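Local coordinates for protein histidinol-phosphatase (Bordetella pertussis, PDB 3FVV) that probably catalyses the dephosphorylation of histidinol phosphate to histidinol, as a magnesium-dependent hydrolase of the haloacid dehalogenase superfamily, at residues V161-V164 against N165-L168. Sequence-based numbering, arbitrary orientation.
Sequences VVRV and NQWL
Val164 and Leu168, one helical turn apart, lie alongside each other and point the same way, with Val164 CG1 resting 4.0 Å from Leu168 CD1. In Val164 this methyl stands opposite the backbone N (chi1 166°), beside its own carbonyl, which turns it along the helix toward Leu168. Trp167 comes up next to the same methyl: its CE3 corner is 4.4 Å from Val164 CG1, and the ring edge passes Val164 O near the ring plane. On the outer face Val162 and Gln166 also run side by side. The Gln166 chain, extended beyond CG, brings its amide carbon CD to 3.7 Å from Val162 CG1; this methyl lies against the amide group, while Gln166 CG passes Val162 O at 3.2 Å. Gln166 OE1 also sits 3.7 Å from Arg163 CD, where the two chains cross and the guanidinium and amide planes are 38° apart. Bends at chi2 and chi3 fold the arginine over, and its NH1 is held by the backbone carbonyls of Ala136 and Thr153. Farther round, Asn165 OD1 touches Val161 CG1 at 3.6 Å. Beneath these pairs, four successive i to i+4 backbone bonds hold the turns, from Asn165 N to Val161 O (3.0 Å) through Leu168 N to Val164 O (3.1 Å). Val164, Trp167 and Leu168 pack on strands 5-9 and 110-115, and Trp167 also meets the ring of His133. The arrangement is that of an amphipathic alpha-helix flanking the central, largely parallel sheet of the Rossmann-like HAD core.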
ATOM      1  N   VAL A 161      -8.753  -2.516   8.243  1.00 14.77           N
ATOM      2  CA  VAL A 161      -9.157  -3.396   9.343  1.00 13.93           C
ATOM      3  C   VAL A 161     -10.089  -4.488   8.859  1.00 13.93           C
ATOM      4  O   VAL A 161      -9.827  -5.694   9.085  1.00 14.65           O
ATOM      5  CB  VAL A 161      -9.710  -2.628  10.613  1.00 15.24           C
ATOM      6  CG1 VAL A 161      -9.939  -3.636  11.807  1.00 10.18           C
ATOM      7  CG2 VAL A 161      -8.750  -1.528  11.030  1.00 16.42           C
ATOM      8  N   VAL A 162     -11.147  -4.091   8.164  1.00 13.46           N
ATOM      9  CA  VAL A 162     -12.073  -5.040   7.552  1.00 13.18           C
ATOM     10  C   VAL A 162     -11.305  -6.078   6.667  1.00 13.79           C
ATOM     11  O   VAL A 162     -11.425  -7.291   6.849  1.00 12.21           O
ATOM     12  CB  VAL A 162     -13.165  -4.251   6.738  1.00 13.80           C
ATOM     13  CG1 VAL A 162     -14.113  -5.166   5.932  1.00 12.60           C
ATOM     14  CG2 VAL A 162     -13.968  -3.370   7.687  1.00 14.87           C
ATOM     15  N   ARG A 163     -10.443  -5.588   5.769  1.00 13.38           N
ATOM     16  CA  ARG A 163      -9.775  -6.468   4.843  1.00 13.14           C
ATOM     17  C   ARG A 163      -8.850  -7.450   5.556  1.00 12.30           C
ATOM     18  O   ARG A 163      -8.781  -8.596   5.202  1.00 11.90           O
ATOM     19  CB  ARG A 163      -9.005  -5.643   3.777  1.00 13.27           C
ATOM     20  CG  ARG A 163      -9.924  -4.979   2.804  1.00 12.81           C
ATOM     21  CD  ARG A 163     -10.546  -6.037   1.802  1.00 11.56           C
ATOM     22  NE  ARG A 163      -9.464  -6.784   1.163  1.00 11.80           N
ATOM     23  CZ  ARG A 163      -8.746  -6.347   0.122  1.00 10.94           C
ATOM     24  NH1 ARG A 163      -8.993  -5.186  -0.425  1.00 13.37           N
ATOM     25  NH2 ARG A 163      -7.727  -7.053  -0.351  1.00 12.42           N
ATOM     26  N   VAL A 164      -8.152  -6.991   6.581  1.00 12.71           N
ATOM     27  CA  VAL A 164      -7.264  -7.849   7.314  1.00 10.92           C
ATOM     28  C   VAL A 164      -8.115  -8.927   8.000  1.00 11.94           C
ATOM     29  O   VAL A 164      -7.746 -10.115   8.003  1.00 13.23           O
ATOM     30  CB  VAL A 164      -6.451  -7.039   8.354  1.00 10.67           C
ATOM     31  CG1 VAL A 164      -5.806  -7.976   9.308  1.00  9.24           C
ATOM     32  CG2 VAL A 164      -5.367  -6.150   7.643  1.00 12.77           C
ATOM     33  N   ASN A 165      -9.242  -8.547   8.615  1.00 12.85           N
ATOM     34  CA  ASN A 165     -10.057  -9.576   9.328  1.00 12.91           C
ATOM     35  C   ASN A 165     -10.673 -10.589   8.319  1.00 12.71           C
ATOM     36  O   ASN A 165     -10.662 -11.833   8.555  1.00 11.16           O
ATOM     37  CB  ASN A 165     -11.082  -8.952  10.269  1.00 12.94           C
ATOM     38  CG  ASN A 165     -10.435  -8.233  11.476  1.00 14.22           C
ATOM     39  OD1 ASN A 165     -10.849  -7.108  11.860  1.00 15.78           O
ATOM     40  ND2 ASN A 165      -9.440  -8.863  12.065  1.00  9.83           N
ATOM     41  N   GLN A 166     -11.099 -10.085   7.159  1.00 13.14           N
ATOM     42  CA  GLN A 166     -11.626 -10.986   6.123  1.00 14.31           C
ATOM     43  C   GLN A 166     -10.558 -11.942   5.648  1.00 15.60           C
ATOM     44  O   GLN A 166     -10.831 -13.107   5.515  1.00 15.81           O
ATOM     45  CB  GLN A 166     -12.235 -10.228   4.961  1.00 14.60           C
ATOM     46  CG  GLN A 166     -13.394  -9.405   5.391  1.00 13.63           C
ATOM     47  CD  GLN A 166     -13.961  -8.519   4.329  1.00 13.82           C
ATOM     48  OE1 GLN A 166     -13.238  -7.891   3.537  1.00 12.66           O
ATOM     49  NE2 GLN A 166     -15.303  -8.394   4.345  1.00  8.71           N
ATOM     50  N   TRP A 167      -9.324 -11.458   5.427  1.00 16.28           N
ATOM     51  CA  TRP A 167      -8.243 -12.330   4.981  1.00 16.37           C
ATOM     52  C   TRP A 167      -7.887 -13.451   5.992  1.00 16.56           C
ATOM     53  O   TRP A 167      -7.752 -14.615   5.631  1.00 16.84           O
ATOM     54  CB  TRP A 167      -7.036 -11.466   4.606  1.00 17.19           C
ATOM     55  CG  TRP A 167      -5.761 -12.150   4.563  1.00 17.33           C
ATOM     56  CD1 TRP A 167      -5.341 -13.049   3.641  1.00 19.34           C
ATOM     57  CD2 TRP A 167      -4.698 -11.978   5.480  1.00 16.12           C
ATOM     58  NE1 TRP A 167      -4.053 -13.463   3.936  1.00 19.92           N
ATOM     59  CE2 TRP A 167      -3.640 -12.816   5.062  1.00 19.74           C
ATOM     60  CE3 TRP A 167      -4.539 -11.221   6.632  1.00 17.75           C
ATOM     61  CZ2 TRP A 167      -2.451 -12.919   5.755  1.00 18.21           C
ATOM     62  CZ3 TRP A 167      -3.333 -11.312   7.310  1.00 21.45           C
ATOM     63  CH2 TRP A 167      -2.318 -12.169   6.873  1.00 16.14           C
ATOM     64  N   LEU A 168      -7.756 -13.104   7.251  1.00 16.18           N
ATOM     65  CA  LEU A 168      -7.440 -14.098   8.247  1.00 16.79           C
ATOM     66  C   LEU A 168      -8.530 -15.189   8.272  1.00 18.32           C
ATOM     67  O   LEU A 168      -8.232 -16.393   8.326  1.00 18.81           O
ATOM     68  CB  LEU A 168      -7.291 -13.440   9.630  1.00 15.37           C
ATOM     69  CG  LEU A 168      -6.043 -12.566   9.766  1.00 14.81           C
ATOM     70  CD1 LEU A 168      -6.125 -11.635  10.972  1.00 12.03           C
ATOM     71  CD2 LEU A 168      -4.731 -13.397   9.777  1.00  8.61           C
TER